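Local atomic coordinates of arginase (RocF) (Helicobacter pylori, PDB entry 4G3H), a protein that probably hydrolyses L-arginine to L-ornithine and urea, using two manganese ions held in each subunit. Residues Glu300-Asp303 / Leu304-Asn307; Leu231-Asp234 / Leu235-Asp239. One frame throughout, in Å; residues are numbered along the deposited sequence.

Interaction 1. Residues Glu300-Asp303 / Leu304-Asn307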
loop_
_atom_site.group_PDB
_atom_site.type_symbol
_atom_site.label_atom_id
_atom_site.label_comp_id
_atom_site.label_asym_id
_atom_site.label_seq_id
_atom_site.Cartn_x
_atom_site.Cartn_y
_atom_site.Cartn_z
ATOM N N GLU A 300 -13.223 2.742 -10.746
ATOM C CA GLU A 300 -12.583 3.360 -11.903
ATOM C C GLU A 300 -11.069 3.387 -11.704
ATOM O O GLU A 300 -10.310 3.189 -12.651
ATOM C CB GLU A 300 -13.124 4.773 -12.121
ATOM C CG GLU A 300 -14.531 4.792 -12.708
ATOM C CD GLU A 300 -15.121 6.188 -12.799
ATOM O OE1 GLU A 300 -14.421 7.105 -13.278
ATOM O OE2 GLU A 300 -16.291 6.361 -12.400
ATOM N N ILE A 301 -10.634 3.624 -10.470
ATOM C CA ILE A 301 -9.209 3.626 -10.145
ATOM C C ILE A 301 -8.684 2.226 -10.478
ATOM O O ILE A 301 -7.634 2.064 -11.109
ATOM C CB ILE A 301 -8.968 3.868 -8.632
ATOM C CG1 ILE A 301 -9.627 5.176 -8.182
ATOM C CG2 ILE A 301 -7.474 3.886 -8.339
ATOM C CD1 ILE A 301 -8.991 6.417 -8.732
ATOM N N LEU A 302 -9.431 1.217 -10.047
ATOM C CA LEU A 302 -9.058 -0.175 -10.283
ATOM C C LEU A 302 -9.008 -0.515 -11.776
ATOM O O LEU A 302 -8.053 -1.151 -12.225
ATOM C CB LEU A 302 -10.012 -1.114 -9.529
ATOM C CG LEU A 302 -9.631 -1.622 -8.119
ATOM C CD1 LEU A 302 -8.475 -0.822 -7.514
ATOM C CD2 LEU A 302 -10.857 -1.570 -7.217
ATOM N N ASP A 303 -10.017 -0.092 -12.542
ATOM C CA ASP A 303 -10.020 -0.346 -13.989
ATOM C C ASP A 303 -8.766 0.244 -14.626
ATOM O O ASP A 303 -8.131 -0.381 -15.470
ATOM C CB ASP A 303 -11.230 0.291 -14.680
ATOM C CG ASP A 303 -12.537 -0.360 -14.300
ATOM O OD1 ASP A 303 -12.557 -1.591 -14.079
ATOM O OD2 ASP A 303 -13.553 0.365 -14.240
ATOM N N LEU A 304 -8.434 1.467 -14.228
ATOM C CA LEU A 304 -7.266 2.154 -14.751
ATOM C C LEU A 304 -5.983 1.375 -14.449
ATOM O O LEU A 304 -5.126 1.212 -15.316
ATOM C CB LEU A 304 -7.195 3.562 -14.154
ATOM C CG LEU A 304 -6.054 4.494 -14.561
ATOM C CD1 LEU A 304 -6.472 5.927 -14.325
ATOM C CD2 LEU A 304 -4.811 4.173 -13.768
ATOM N N ILE A 305 -5.851 0.898 -13.217
ATOM C CA ILE A 305 -4.670 0.133 -12.828
ATOM C C ILE A 305 -4.610 -1.190 -13.578
ATOM O O ILE A 305 -3.571 -1.566 -14.130
ATOM C CB ILE A 305 -4.683 -0.185 -11.326
ATOM C CG1 ILE A 305 -4.649 1.113 -10.520
ATOM C CG2 ILE A 305 -3.517 -1.104 -10.982
ATOM C CD1 ILE A 305 -4.792 0.909 -9.025
ATOM N N ILE A 306 -5.734 -1.896 -13.590
ATOM C CA ILE A 306 -5.811 -3.187 -14.254
ATOM C C ILE A 306 -5.567 -3.094 -15.753
ATOM O O ILE A 306 -4.774 -3.862 -16.311
ATOM C CB ILE A 306 -7.172 -3.839 -13.999
ATOM C CG1 ILE A 306 -7.314 -4.133 -12.501
ATOM C CG2 ILE A 306 -7.299 -5.133 -14.816
ATOM C CD1 ILE A 306 -8.697 -4.611 -12.089
ATOM N N ASN A 307 -6.234 -2.144 -16.404
ATOM C CA ASN A 307 -6.083 -1.979 -17.841
ATOM C C ASN A 307 -4.689 -1.539 -18.279
ATOM O O ASN A 307 -4.271 -1.818 -19.398
ATOM C CB ASN A 307 -7.152 -1.025 -18.375
ATOM C CG ASN A 307 -8.549 -1.629 -18.305
ATOM O OD1 ASN A 307 -8.736 -2.807 -18.608
ATOM N ND2 ASN A 307 -9.531 -0.829 -17.907
#

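Interaction 2. Residues Leu231-Asp234 / Leu235-Asp239. With MN (manganese (II) ion), chain F; MN (manganese (II) ion), chain E.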
loop_
_atom_site.group_PDB
_atom_site.type_symbol
_atom_site.label_atom_id
_atom_site.label_comp_id
_atom_site.label_asym_id
_atom_site.label_seq_id
_atom_site.Cartn_x
_atom_site.Cartn_y
_atom_site.Cartn_z
ATOM N N LEU A 231 4.095 -0.286 -5.890
ATOM C CA LEU A 231 3.233 0.888 -5.736
ATOM C C LEU A 231 2.152 0.633 -4.686
ATOM O O LEU A 231 1.394 -0.340 -4.770
ATOM C CB LEU A 231 2.568 1.288 -7.062
ATOM C CG LEU A 231 1.865 2.658 -6.955
ATOM C CD1 LEU A 231 1.933 3.393 -8.284
ATOM C CD2 LEU A 231 0.415 2.488 -6.492
ATOM N N SER A 232 2.093 1.513 -3.693
ATOM C CA SER A 232 1.106 1.389 -2.634
ATOM C C SER A 232 0.221 2.628 -2.633
ATOM O O SER A 232 0.689 3.736 -2.383
ATOM C CB SER A 232 1.799 1.233 -1.280
ATOM O OG SER A 232 0.867 0.862 -0.285
ATOM N N LEU A 233 -1.062 2.428 -2.910
ATOM C CA LEU A 233 -2.015 3.528 -2.974
ATOM C C LEU A 233 -3.051 3.520 -1.859
ATOM O O LEU A 233 -3.832 2.571 -1.728
ATOM C CB LEU A 233 -2.748 3.518 -4.331
ATOM C CG LEU A 233 -4.054 4.342 -4.418
ATOM C CD1 LEU A 233 -3.764 5.814 -4.144
ATOM C CD2 LEU A 233 -4.699 4.177 -5.780
ATOM N N ASP A 234 -3.058 4.599 -1.078
ATOM C CA ASP A 234 -4.013 4.790 0.013
ATOM C C ASP A 234 -5.009 5.826 -0.516
ATOM O O ASP A 234 -4.628 6.952 -0.828
ATOM C CB ASP A 234 -3.304 5.341 1.256
ATOM C CG ASP A 234 -4.242 5.501 2.447
ATOM O OD1 ASP A 234 -5.456 5.773 2.258
ATOM O OD2 ASP A 234 -3.756 5.366 3.586
ATOM N N LEU A 235 -6.279 5.455 -0.603
ATOM C CA LEU A 235 -7.295 6.347 -1.137
ATOM C C LEU A 235 -7.452 7.690 -0.415
ATOM O O LEU A 235 -8.006 8.636 -0.977
ATOM C CB LEU A 235 -8.642 5.616 -1.193
ATOM C CG LEU A 235 -8.683 4.388 -2.121
ATOM C CD1 LEU A 235 -9.957 3.594 -1.870
ATOM C CD2 LEU A 235 -8.594 4.826 -3.583
ATOM N N ASP A 236 -6.968 7.792 0.816
ATOM C CA ASP A 236 -7.110 9.060 1.516
ATOM C C ASP A 236 -6.180 10.137 0.950
ATOM O O ASP A 236 -6.097 11.240 1.493
ATOM C CB ASP A 236 -6.896 8.900 3.031
ATOM C CG ASP A 236 -5.490 8.460 3.397
ATOM O OD1 ASP A 236 -4.549 8.659 2.601
ATOM O OD2 ASP A 236 -5.329 7.927 4.510
ATOM N N ILE A 237 -5.480 9.821 -0.140
ATOM C CA ILE A 237 -4.615 10.815 -0.756
ATOM C C ILE A 237 -5.562 11.822 -1.400
ATOM O O ILE A 237 -5.223 12.995 -1.588
ATOM C CB ILE A 237 -3.681 10.201 -1.824
ATOM C CG1 ILE A 237 -2.798 11.301 -2.429
ATOM C CG2 ILE A 237 -4.489 9.503 -2.893
ATOM C CD1 ILE A 237 -1.715 10.799 -3.378
ATOM N N MET A 238 -6.762 11.359 -1.735
ATOM C CA MET A 238 -7.766 12.241 -2.321
ATOM C C MET A 238 -8.316 13.133 -1.210
ATOM O O MET A 238 -8.384 12.720 -0.053
ATOM C CB MET A 238 -8.912 11.438 -2.943
ATOM C CG MET A 238 -8.563 10.763 -4.257
ATOM S SD MET A 238 -9.993 9.955 -5.001
ATOM C CE MET A 238 -9.965 8.402 -4.120
ATOM N N ASP A 239 -8.700 14.355 -1.563
ATOM C CA ASP A 239 -9.229 15.295 -0.585
ATOM C C ASP A 239 -10.322 14.691 0.300
ATOM O O ASP A 239 -11.255 14.061 -0.193
ATOM C CB ASP A 239 -9.791 16.524 -1.290
ATOM C CG ASP A 239 -10.162 17.622 -0.319
ATOM O OD1 ASP A 239 -9.242 18.312 0.167
ATOM O OD2 ASP A 239 -11.367 17.780 -0.030
HETATM MN MN MN F . -3.378 7.246 4.910
HETATM MN MN MN E . -1.670 4.871 4.828
#

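Interaction 1. Residues Glu300-Asp303 / Leu304-Asn307
I301 and I305 touch on one flank of helix 293-309, a single turn apart, where CG2 of I301 comes within 4.1 Å of CD1 of I305. The branches cross at a slant. In I301, CG1 lies beside the backbone N (chi1 -56°) and CG2 anti to it, which makes CG2 the branch that meets I305. CD1 of L302 also lies near CD1 of I305, at 4.3 Å, a looser touch. CG1 of I305 sits against the carbonyl of the turn before, 3.2 Å from I301 O, and CG1 of I306 lies likewise close to L302 O. Beneath these side chains runs the regular i to i+4 bonding of an alpha helix: L304 N to E300 O, I305 N to I301 O, I306 N to L302 O and N307 N to D303 O. The third is the straightest, 2.8 Å from I306 N to L302 O with 171° at the hydrogen. On the polar flank CB of D303 lies 3.8 Å from ND2 of N307, but the polar ends are tied elsewhere: OD1 of D303 is hydrogen-bonded to H32 NE2, and OD1 of N307 to K310 NZ. The helix is thus amphipathic. L302 and I305 pack on strand 274-280, I301 and L304 lean on helix 256-269, and L302 and I306 reach helix 16-30, which wedges this last helix between two others over the parallel sheet.

Interaction 2. Residues Leu231-Asp234 / Leu235-Asp239
OD2 of D234 is shared by both manganese ions, 2.3 Å from that of chain F and 2.5 Å from that of chain E, and so bridges the binuclear cluster of the arginase fold. D234 and D236 form a DxD pair at the C-terminal end of strand 228-234, inside the parallel sheet, where the metals sit. CG of D234 stands anti to the backbone N (chi1 -177°), turning the carboxylate to the metals and to D236 N. D236 binds the chain F ion alone, OD2 2.1 Å from that manganese; D116 and H118 complete its protein ligands, and D116 and D120 join D234 on the other ion. The carboxylates are turned 23° apart, and D234 OD1 lies 3.0 Å from D236 OD1. The shared cation probably offsets the repulsion. Each of these oxygens also accepts a backbone N-H: D236 OD1 that of A117, and D234 OD1 that of D236, 2.9 Å from D236 N. The latter is nearly straight, 169° at the hydrogen, but its donor comes from the anti side, well out of the carboxylate plane. This Asx turn ties the rotation of the bridging carboxylate to the chain after the strand. A short 3-10 segment follows, begun by I237 N on D234 O at 3.1 Å. On the apolar side, L233 and I237 cross at about a right angle, with CD1 of L233 4.0 Å from CG2 of I237.

The two contacts meet through I301 of 300-307 and L233 of 231-239, whose CG2 and CD2 methyls pack 3.8 Å apart, and both lean on L263 of helix 256-269. Interaction 2 is the deeper, with every touching residue buried and its centre about 8 Å from that of the chain; interaction 1, whose centre is about 16 Å out, has one buried flank and one partly exposed. Their chemistry follows. In the helix, repeated backbone bonds carry the contact and polar ends lie on the partly exposed flank, whereas at the strand end buried carboxylates bind manganese. The helix packs against strand 274-280, next to strand 228-234 in the sheet.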